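Local coordinates for protein tryptophan synthase alpha chain (Chlamydia trachomatis, PDB 6V82) that probably catalyses the aldol cleavage of indoleglycerol phosphate to indole and glyceraldehyde 3-phosphate in the last step of tryptophan biosynthesis, at residues Leu45-Ser50 against Glu74-Ile79; Asn99-Arg104 against Val120-Leu125; Gly16-Gly21 against Glu30-Leu35; Asp41-Gly46 against Glu81-Phe86. One frame throughout, in Å; residues are numbered along the deposited sequence.

Interaction 1. Residues Leu45-Ser50 against Glu74-Ile79; sequences LGFPFS and ETLLEI
Phe47 and Leu76 mark the closest backbone approach, with their CA atoms 7.7 Å apart. In this TIM barrel, residues 45-50 carry strand 42-46 out into the loop that follows it. Residues 74-79 are the early turns of helix 73-84, which packs on the outer face of the strand. The two backbones are not hydrogen-bonded to each other; apolar side chains do all the joining. Leu76 is central because its two methyl groups serve different neighbours. Leu76 CD1 lies 4.1 Å from Leu45 CD2, the two leucines sliding past one another in opposite directions. The same Leu45 methyl also meets Ile79, where Leu45 CD2 is 4.1 Å from Ile79 CG2. Phe47 has CG anti to its backbone N (chi1 -160°), which swings the ring toward the helix. The Phe47 and Leu76 side chains cross at about a right angle. Ala20 and Tyr108 also touch Leu76, while Leu71 packs on Phe47. A chain of another protein reaches the loop end at Pro48 and Ser50. The tightest touch comes from Leu76 CD2, placed obliquely to the Phe47 ring at 3.5 Å from Phe47 CD1 and 3.7 Å from Phe47 CE1.

Interaction 2. Residues Asn99-Arg104 against Val120-Leu125; sequences NPLLQR and VCVIDL
Leu101 packs on Val120 and Val122, bringing the short helix 98-102 against strand 119-122 of the TIM barrel. The close part of the contact is small and wholly apolar. One methyl group of Leu101 does the touching: Leu101 CD1 is 4.0 Å from Val120 CG1 and 4.3 Å from Val122 CG2. The two valines sit two residues apart and both send CB toward the helix. Leu101 and Val120 run past each other in opposite directions. In Leu101, CG lies opposite the carbonyl carbon (chi1 -65°), which directs the side chain at the strand. Phe137 touches both Leu101 and Val122, and Leu141 touches Val120, so helix 136-144 also packs against the patch.

Toward the C-terminal end of the strand the segments part and direct contact gives way to water. Val122 to Leu125 form a type I turn that presents Asp124. A water molecule accepts from Asn99 N at 3.0 Å and donates to Asp124 OD2 at 2.7 Å. The Asn99 side chain instead belongs to its own segment and to a chain of another protein: Gln103 NE2 donates to Asn99 OD1 at 2.9 Å, from above the carbonyl plane, and both residues bond to the neighbouring chain's backbone. The chemistry therefore implies two modes of attachment, a dry grip by one leucine methyl and a water bridge between a helix N-H and a carboxylate.

Interaction 3. Residues Gly16-Gly21 against Glu30-Leu35; sequences GYLTAG and EAAKAL
Leu18 and Leu35 reach for each other tip to tip, and this pair joins strand 13-19 to helix 25-37. The short segments run almost exactly antiparallel, at 172°, with axes 9.7 Å apart. Leu18 has its CG opposite the carbonyl carbon (chi1 -72°), which holds the isobutyl group out over the helix; Leu35 adopts nearly the same conformation from the other side. Their closest atoms are Leu18 CG and Leu35 CD1, 3.8 Å apart.

The CD1 branch of Leu18 fits against small residues. Leu18 CD1 lies 3.7 Å from Ala31 CB and 3.6 Å from Ala32 N, resting on the helix backbone itself where alanines leave it accessible. Ala32 turns its own CB more to the flank, 4.3 Å from Leu18 CD1. Gly16, two residues earlier on the strand, bears no side chain; one there would point toward the helix, close to Leu35 CD1, so its absence relieves crowding.

Tyr17 points to the opposite side of the strand, where Tyr17 OH shares a 3.0 Å hydrogen bond with Thr19 OG1 and also bonds to His63. Around the leucine pair, Leu43 and Leu243 also pack on Leu35. A helix returning antiparallel along its strand belongs to a beta-alpha-beta crossover, here strand 13-19, helix 25-37 and strand 42-46, the repeating step of the TIM barrel.

Interaction 4. Residues Asp41-Gly46 against Glu81-Phe86; sequences DILELG and EGIRAF
Strand 42-46 of the TIM barrel shows its outer face to helix 73-84, and Leu43, Leu45 and Ile83 make the contact near the C-terminal part of the helix. Ile83 is the bridging residue, with a separate branch for each leucine. Ile83 CG2 meets Leu43 CD1 at 4.4 Å, while Ile83 CD1 reaches Leu45 CD2 at 4.3 Å. The extended CG1 branch (chi2 166°) carries CD1 forward to the second leucine. These distances, and a separation of 9.9 Å between the CA atoms of Leu43 and Ile83, describe a light contact in which long side chains span the gap between backbones.

Neighbouring elements fill in around it. Ala32 of helix 25-37 touches both Leu43 and Ile83, and Leu92 of the next strand packs on Leu43 as well. Just after Ile83, Arg84 NH1 hydrogen-bonds to the carbonyl oxygens of Asn87 and Val90 in the segment leading to the following strand.

Between the two leucines, Glu44 projects from the reverse face of the strand into the barrel, where OE1 forms a salt bridge with Arg205 and OE2 a hydrogen bond with Tyr173. Glu44 is one of two residues predicted to act as proton acceptors. The strand thus divides its chemistry by face: methyl-to-methyl contacts, without directional bonds, seat the helix outside, while polar and charged partners hold the carboxylate within.

How the interactions relate
From the N terminus, interaction 3 closes the first loop, folding helix 25-37 back on strand 13-19. The chain then enters strand 42-46, from which interactions 1 and 4 both start. They share Leu45 and Gly46, and the loop of interaction 1 lies within the longer one of interaction 4, since helix 73-84 returns along the strand. Gly46 N and Leu18 O, 2.7 Å apart, probably hydrogen-bond, joining that strand to strand 13-19 of interaction 3. Interaction 2 follows in series, neither nesting nor crossing, and brings in strand 119-122. It meets interaction 1 where Phe49 and Phe47 pack on Pro100. Together they tie helices 25-37, 73-84 and 98-102 to strands of the same sheet.

Interaction 1. Residues Leu45-Ser50 against Glu74-Ile79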
# COMPACT_ATOMS: atom_id res chain seq x y z
N LEU A 45 4.52 -0.63 50.28
CA LEU A 45 3.19 -0.28 49.82
C LEU A 45 3.30 0.39 48.45
O LEU A 45 3.91 1.46 48.32
CB LEU A 45 2.51 0.62 50.86
CG LEU A 45 1.02 0.83 50.72
CD1 LEU A 45 0.27 -0.50 50.82
CD2 LEU A 45 0.56 1.80 51.80
N GLY A 46 2.73 -0.24 47.43
CA GLY A 46 2.83 0.28 46.08
C GLY A 46 1.80 1.35 45.78
O GLY A 46 0.59 1.11 45.93
N PHE A 47 2.27 2.54 45.41
CA PHE A 47 1.43 3.55 44.77
C PHE A 47 1.20 3.09 43.33
O PHE A 47 2.15 3.07 42.54
CB PHE A 47 2.11 4.93 44.84
CG PHE A 47 1.18 6.11 44.65
CD1 PHE A 47 1.44 7.33 45.28
CD2 PHE A 47 0.06 6.03 43.82
CE1 PHE A 47 0.60 8.44 45.11
CE2 PHE A 47 -0.79 7.14 43.64
CZ PHE A 47 -0.51 8.35 44.29
N PRO A 48 0.00 2.65 42.98
CA PRO A 48 -0.20 2.10 41.64
C PRO A 48 -0.09 3.20 40.59
O PRO A 48 -0.60 4.31 40.76
CB PRO A 48 -1.62 1.52 41.70
CG PRO A 48 -2.27 2.29 42.80
CD PRO A 48 -1.21 2.54 43.81
N PHE A 49 0.60 2.87 39.50
CA PHE A 49 0.82 3.81 38.41
C PHE A 49 0.21 3.23 37.14
O PHE A 49 0.18 2.01 36.95
CB PHE A 49 2.32 4.08 38.22
CG PHE A 49 2.62 5.11 37.17
CD1 PHE A 49 1.97 6.33 37.17
CD2 PHE A 49 3.58 4.86 36.19
CE1 PHE A 49 2.25 7.27 36.19
CE2 PHE A 49 3.87 5.80 35.23
CZ PHE A 49 3.21 7.00 35.22
N SER A 50 -0.29 4.11 36.28
CA SER A 50 -0.94 3.65 35.07
C SER A 50 0.03 2.98 34.10
O SER A 50 -0.42 2.26 33.20
CB SER A 50 -1.65 4.81 34.38
OG SER A 50 -0.70 5.73 33.87
N GLU A 74 -5.33 10.67 47.87
CA GLU A 74 -6.04 10.85 49.13
C GLU A 74 -6.40 9.53 49.81
O GLU A 74 -6.23 9.42 51.03
CB GLU A 74 -7.30 11.69 48.90
CG GLU A 74 -7.04 13.17 48.59
CD GLU A 74 -6.23 13.88 49.67
OE1 GLU A 74 -6.59 13.81 50.87
OE2 GLU A 74 -5.22 14.53 49.32
N THR A 75 -6.91 8.53 49.07
CA THR A 75 -7.24 7.28 49.75
C THR A 75 -5.99 6.50 50.13
O THR A 75 -6.05 5.65 51.02
CB THR A 75 -8.15 6.38 48.90
OG1 THR A 75 -7.43 5.87 47.78
CG2 THR A 75 -9.38 7.13 48.43
N LEU A 76 -4.86 6.77 49.47
CA LEU A 76 -3.59 6.21 49.91
C LEU A 76 -3.27 6.66 51.33
O LEU A 76 -2.82 5.86 52.16
CB LEU A 76 -2.48 6.60 48.94
CG LEU A 76 -1.04 6.25 49.33
CD1 LEU A 76 -0.79 4.74 49.31
CD2 LEU A 76 -0.08 6.95 48.41
N LEU A 77 -3.53 7.94 51.64
CA LEU A 77 -3.39 8.42 53.01
C LEU A 77 -4.33 7.69 53.95
O LEU A 77 -3.94 7.32 55.07
CB LEU A 77 -3.63 9.93 53.08
CG LEU A 77 -2.58 10.80 52.37
CD1 LEU A 77 -2.92 12.26 52.53
CD2 LEU A 77 -1.19 10.51 52.89
N GLU A 78 -5.59 7.47 53.53
CA GLU A 78 -6.52 6.68 54.34
C GLU A 78 -5.95 5.29 54.62
O GLU A 78 -6.09 4.77 55.73
CB GLU A 78 -7.84 6.49 53.63
CG GLU A 78 -8.76 7.64 53.56
CD GLU A 78 -10.10 7.19 52.99
OE1 GLU A 78 -10.65 6.19 53.51
OE2 GLU A 78 -10.56 7.82 52.01
N ILE A 79 -5.37 4.66 53.59
CA ILE A 79 -4.83 3.32 53.74
C ILE A 79 -3.70 3.31 54.76
O ILE A 79 -3.68 2.48 55.68
CB ILE A 79 -4.34 2.79 52.38
CG1 ILE A 79 -5.54 2.44 51.50
CG2 ILE A 79 -3.43 1.58 52.59
CD1 ILE A 79 -5.16 2.16 50.10

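Interaction 2. Residues Asn99-Arg104 against Val120-Leu125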
# COMPACT_ATOMS: atom_id res chain seq x y z
N ASN A 99 6.08 10.10 38.70
CA ASN A 99 5.10 11.11 38.31
C ASN A 99 3.99 11.32 39.35
O ASN A 99 3.66 12.48 39.62
CB ASN A 99 4.50 10.77 36.95
CG ASN A 99 3.81 11.96 36.33
OD1 ASN A 99 4.44 12.99 36.08
ND2 ASN A 99 2.51 11.84 36.09
N PRO A 100 3.37 10.29 39.93
CA PRO A 100 2.35 10.56 40.96
C PRO A 100 2.88 11.38 42.14
O PRO A 100 2.09 12.07 42.80
CB PRO A 100 1.91 9.16 41.40
CG PRO A 100 2.19 8.31 40.19
CD PRO A 100 3.49 8.84 39.68
N LEU A 101 4.19 11.33 42.42
CA LEU A 101 4.74 12.18 43.47
C LEU A 101 5.20 13.51 42.91
O LEU A 101 5.04 14.54 43.58
CB LEU A 101 5.88 11.46 44.20
CG LEU A 101 5.41 10.21 44.96
CD1 LEU A 101 6.56 9.33 45.44
CD2 LEU A 101 4.56 10.63 46.14
N LEU A 102 5.73 13.53 41.69
CA LEU A 102 6.08 14.80 41.05
C LEU A 102 4.86 15.71 40.90
O LEU A 102 5.00 16.94 40.95
CB LEU A 102 6.71 14.53 39.68
CG LEU A 102 6.96 15.73 38.76
CD1 LEU A 102 8.00 16.67 39.35
CD2 LEU A 102 7.38 15.24 37.39
N GLN A 103 3.67 15.14 40.70
CA GLN A 103 2.46 15.94 40.54
C GLN A 103 1.88 16.41 41.86
O GLN A 103 0.96 17.23 41.85
CB GLN A 103 1.41 15.14 39.77
CG GLN A 103 1.83 14.68 38.41
CD GLN A 103 2.30 15.84 37.55
OE1 GLN A 103 1.72 16.93 37.58
NE2 GLN A 103 3.36 15.61 36.79
N ARG A 104 2.36 15.88 42.99
CA ARG A 104 1.99 16.39 44.30
C ARG A 104 2.98 17.48 44.70
O ARG A 104 3.83 17.90 43.90
CB ARG A 104 1.95 15.25 45.32
CG ARG A 104 1.03 14.08 44.94
CD ARG A 104 -0.42 14.31 45.38
NE ARG A 104 -1.01 15.56 44.86
CZ ARG A 104 -1.59 15.67 43.67
NH1 ARG A 104 -2.10 16.83 43.28
NH2 ARG A 104 -1.67 14.62 42.85
N VAL A 120 10.59 6.24 51.12
CA VAL A 120 10.04 6.37 49.78
C VAL A 120 11.05 5.80 48.80
O VAL A 120 12.23 6.17 48.82
CB VAL A 120 9.69 7.83 49.43
CG1 VAL A 120 9.31 7.94 47.97
CG2 VAL A 120 8.53 8.32 50.32
N CYS A 121 10.59 4.86 47.98
CA CYS A 121 11.40 4.26 46.93
C CYS A 121 10.81 4.66 45.59
O CYS A 121 9.66 4.31 45.27
CB CYS A 121 11.44 2.74 47.09
SG CYS A 121 12.46 1.89 45.86
N VAL A 122 11.56 5.43 44.81
CA VAL A 122 11.09 5.89 43.51
C VAL A 122 11.89 5.14 42.44
O VAL A 122 13.09 5.40 42.25
CB VAL A 122 11.21 7.41 43.36
CG1 VAL A 122 10.49 7.85 42.09
CG2 VAL A 122 10.58 8.08 44.54
N ILE A 123 11.20 4.22 41.75
CA ILE A 123 11.89 3.20 40.95
C ILE A 123 12.47 3.79 39.67
O ILE A 123 13.46 3.27 39.14
CB ILE A 123 10.95 2.01 40.66
CG1 ILE A 123 11.74 0.83 40.08
CG2 ILE A 123 9.85 2.41 39.71
CD1 ILE A 123 12.67 0.17 41.08
N ASP A 124 11.89 4.88 39.16
CA ASP A 124 12.36 5.50 37.92
C ASP A 124 12.96 6.89 38.14
O ASP A 124 13.05 7.67 37.19
CB ASP A 124 11.23 5.58 36.88
CG ASP A 124 10.04 6.40 37.36
OD1 ASP A 124 9.84 6.51 38.60
OD2 ASP A 124 9.30 6.93 36.50
N LEU A 125 13.39 7.21 39.37
CA LEU A 125 14.12 8.44 39.65
C LEU A 125 15.51 8.09 40.16
O LEU A 125 15.71 7.92 41.37
CB LEU A 125 13.38 9.32 40.66
CG LEU A 125 14.05 10.67 40.94
CD1 LEU A 125 14.03 11.56 39.71
CD2 LEU A 125 13.39 11.35 42.11
O HOH W 1 6.95 8.35 36.37

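Interaction 3. Residues Gly16-Gly21 against Glu30-Leu35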
# COMPACT_ATOMS: atom_id res chain seq x y z
N GLY A 16 7.45 -7.24 52.66
CA GLY A 16 6.30 -7.71 51.91
C GLY A 16 5.66 -6.61 51.09
O GLY A 16 5.39 -5.52 51.60
N TYR A 17 5.44 -6.88 49.80
CA TYR A 17 4.84 -5.92 48.90
C TYR A 17 3.33 -6.09 48.83
O TYR A 17 2.82 -7.21 48.74
CB TYR A 17 5.40 -6.05 47.48
CG TYR A 17 4.71 -5.11 46.53
CD1 TYR A 17 5.10 -3.78 46.44
CD2 TYR A 17 3.65 -5.54 45.73
CE1 TYR A 17 4.46 -2.91 45.58
CE2 TYR A 17 3.01 -4.68 44.87
CZ TYR A 17 3.41 -3.36 44.80
OH TYR A 17 2.76 -2.49 43.94
N LEU A 18 2.62 -4.96 48.83
CA LEU A 18 1.20 -4.90 48.50
C LEU A 18 0.93 -3.67 47.65
O LEU A 18 1.53 -2.61 47.86
CB LEU A 18 0.30 -4.82 49.74
CG LEU A 18 0.13 -6.04 50.61
CD1 LEU A 18 -0.76 -5.67 51.80
CD2 LEU A 18 -0.47 -7.17 49.81
N THR A 19 -0.01 -3.80 46.72
CA THR A 19 -0.47 -2.65 45.94
C THR A 19 -1.57 -1.93 46.71
O THR A 19 -2.66 -2.47 46.92
CB THR A 19 -0.98 -3.08 44.57
OG1 THR A 19 0.07 -3.74 43.84
CG2 THR A 19 -1.47 -1.87 43.81
N ALA A 20 -1.28 -0.69 47.13
CA ALA A 20 -2.31 0.13 47.76
C ALA A 20 -3.54 0.24 46.86
O ALA A 20 -3.43 0.60 45.69
CB ALA A 20 -1.75 1.53 48.06
N GLY A 21 -4.70 -0.07 47.42
CA GLY A 21 -5.95 0.11 46.72
C GLY A 21 -6.40 -1.06 45.87
O GLY A 21 -7.52 -1.04 45.35
N GLU A 30 -6.82 -4.51 55.51
CA GLU A 30 -6.93 -5.88 56.01
C GLU A 30 -5.73 -6.72 55.57
O GLU A 30 -5.16 -7.45 56.39
CB GLU A 30 -8.23 -6.52 55.52
CG GLU A 30 -9.43 -6.04 56.27
CD GLU A 30 -9.15 -5.88 57.76
OE1 GLU A 30 -9.13 -4.72 58.24
OE2 GLU A 30 -8.94 -6.91 58.44
N ALA A 31 -5.33 -6.62 54.30
CA ALA A 31 -4.20 -7.43 53.83
C ALA A 31 -2.92 -7.06 54.58
O ALA A 31 -2.16 -7.94 55.00
CB ALA A 31 -4.02 -7.28 52.32
N ALA A 32 -2.70 -5.75 54.80
CA ALA A 32 -1.53 -5.31 55.55
C ALA A 32 -1.53 -5.87 56.97
O ALA A 32 -0.49 -6.36 57.45
CB ALA A 32 -1.48 -3.78 55.57
N LYS A 33 -2.68 -5.83 57.66
CA LYS A 33 -2.76 -6.48 58.97
C LYS A 33 -2.37 -7.94 58.88
O LYS A 33 -1.63 -8.45 59.72
CB LYS A 33 -4.17 -6.36 59.55
CG LYS A 33 -4.57 -4.99 60.06
CD LYS A 33 -5.95 -5.06 60.72
CE LYS A 33 -6.72 -3.74 60.56
NZ LYS A 33 -8.04 -3.77 61.27
N ALA A 34 -2.87 -8.64 57.85
CA ALA A 34 -2.63 -10.07 57.73
C ALA A 34 -1.14 -10.36 57.54
O ALA A 34 -0.63 -11.36 58.08
CB ALA A 34 -3.44 -10.63 56.56
N LEU A 35 -0.44 -9.50 56.80
CA LEU A 35 0.99 -9.73 56.58
C LEU A 35 1.79 -9.47 57.84
O LEU A 35 2.75 -10.18 58.14
CB LEU A 35 1.50 -8.85 55.43
CG LEU A 35 1.01 -9.19 54.02
CD1 LEU A 35 1.79 -8.41 53.01
CD2 LEU A 35 1.12 -10.69 53.79

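Interaction 4. Residues Asp41-Gly46 against Glu81-Phe86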
# COMPACT_ATOMS: atom_id res chain seq x y z
N ASP A 41 8.18 -7.90 58.39
CA ASP A 41 8.81 -6.87 59.23
C ASP A 41 8.70 -5.48 58.64
O ASP A 41 8.75 -4.49 59.38
CB ASP A 41 10.28 -7.20 59.46
CG ASP A 41 10.50 -8.58 60.07
OD1 ASP A 41 11.05 -9.45 59.37
OD2 ASP A 41 10.12 -8.78 61.25
N ILE A 42 8.58 -5.37 57.33
CA ILE A 42 8.53 -4.09 56.64
C ILE A 42 7.50 -4.22 55.54
O ILE A 42 7.58 -5.14 54.72
CB ILE A 42 9.90 -3.71 56.06
CG1 ILE A 42 10.92 -3.50 57.17
CG2 ILE A 42 9.76 -2.49 55.16
CD1 ILE A 42 12.33 -3.30 56.67
N LEU A 43 6.54 -3.31 55.50
CA LEU A 43 5.57 -3.28 54.41
C LEU A 43 6.08 -2.38 53.30
O LEU A 43 6.50 -1.24 53.56
CB LEU A 43 4.21 -2.79 54.90
CG LEU A 43 3.46 -3.87 55.66
CD1 LEU A 43 2.09 -3.38 56.06
CD2 LEU A 43 3.39 -5.14 54.82
N GLU A 44 6.07 -2.88 52.07
CA GLU A 44 6.35 -2.07 50.90
C GLU A 44 5.02 -1.85 50.20
O GLU A 44 4.47 -2.78 49.60
CB GLU A 44 7.37 -2.70 49.97
CG GLU A 44 7.75 -1.77 48.81
CD GLU A 44 9.15 -2.02 48.27
OE1 GLU A 44 9.29 -2.45 47.10
OE2 GLU A 44 10.13 -1.80 49.04
N LEU A 45 4.52 -0.63 50.28
CA LEU A 45 3.19 -0.28 49.82
C LEU A 45 3.30 0.39 48.45
O LEU A 45 3.91 1.46 48.32
CB LEU A 45 2.51 0.62 50.86
CG LEU A 45 1.02 0.83 50.72
CD1 LEU A 45 0.27 -0.50 50.82
CD2 LEU A 45 0.56 1.80 51.80
N GLY A 46 2.73 -0.24 47.43
CA GLY A 46 2.83 0.28 46.08
C GLY A 46 1.80 1.35 45.78
O GLY A 46 0.59 1.11 45.93
N GLU A 81 -3.12 5.47 57.09
CA GLU A 81 -3.66 5.74 58.42
C GLU A 81 -4.40 4.53 58.98
O GLU A 81 -4.36 4.30 60.19
CB GLU A 81 -4.57 6.97 58.38
CG GLU A 81 -3.79 8.25 58.15
CD GLU A 81 -4.68 9.43 57.80
OE1 GLU A 81 -5.90 9.31 58.01
OE2 GLU A 81 -4.16 10.46 57.31
N GLY A 82 -5.05 3.73 58.12
CA GLY A 82 -5.69 2.52 58.60
C GLY A 82 -4.70 1.48 59.08
O GLY A 82 -4.96 0.76 60.05
N ILE A 83 -3.54 1.38 58.41
CA ILE A 83 -2.47 0.49 58.87
C ILE A 83 -1.91 0.98 60.20
O ILE A 83 -1.68 0.18 61.12
CB ILE A 83 -1.37 0.39 57.81
CG1 ILE A 83 -1.90 -0.30 56.55
CG2 ILE A 83 -0.15 -0.33 58.36
CD1 ILE A 83 -0.98 -0.15 55.36
N ARG A 84 -1.67 2.29 60.33
CA ARG A 84 -1.09 2.82 61.57
C ARG A 84 -2.06 2.77 62.73
O ARG A 84 -1.62 2.78 63.88
CB ARG A 84 -0.59 4.25 61.37
CG ARG A 84 0.78 4.33 60.72
CD ARG A 84 1.88 4.01 61.70
NE ARG A 84 3.19 4.01 61.05
CZ ARG A 84 3.86 2.91 60.67
NH1 ARG A 84 3.37 1.70 60.90
NH2 ARG A 84 5.03 3.05 60.08
N ALA A 85 -3.37 2.71 62.47
CA ALA A 85 -4.33 2.46 63.54
C ALA A 85 -4.27 1.02 64.05
O ALA A 85 -4.87 0.72 65.08
CB ALA A 85 -5.74 2.78 63.06
N PHE A 86 -3.57 0.14 63.33
CA PHE A 86 -3.34 -1.22 63.77
C PHE A 86 -1.97 -1.40 64.40
O PHE A 86 -1.84 -2.02 65.46
CB PHE A 86 -3.50 -2.18 62.58
CG PHE A 86 -3.19 -3.60 62.91
CD1 PHE A 86 -4.01 -4.33 63.76
CD2 PHE A 86 -2.06 -4.21 62.38
CE1 PHE A 86 -3.71 -5.65 64.08
CE2 PHE A 86 -1.76 -5.54 62.68
CZ PHE A 86 -2.59 -6.26 63.54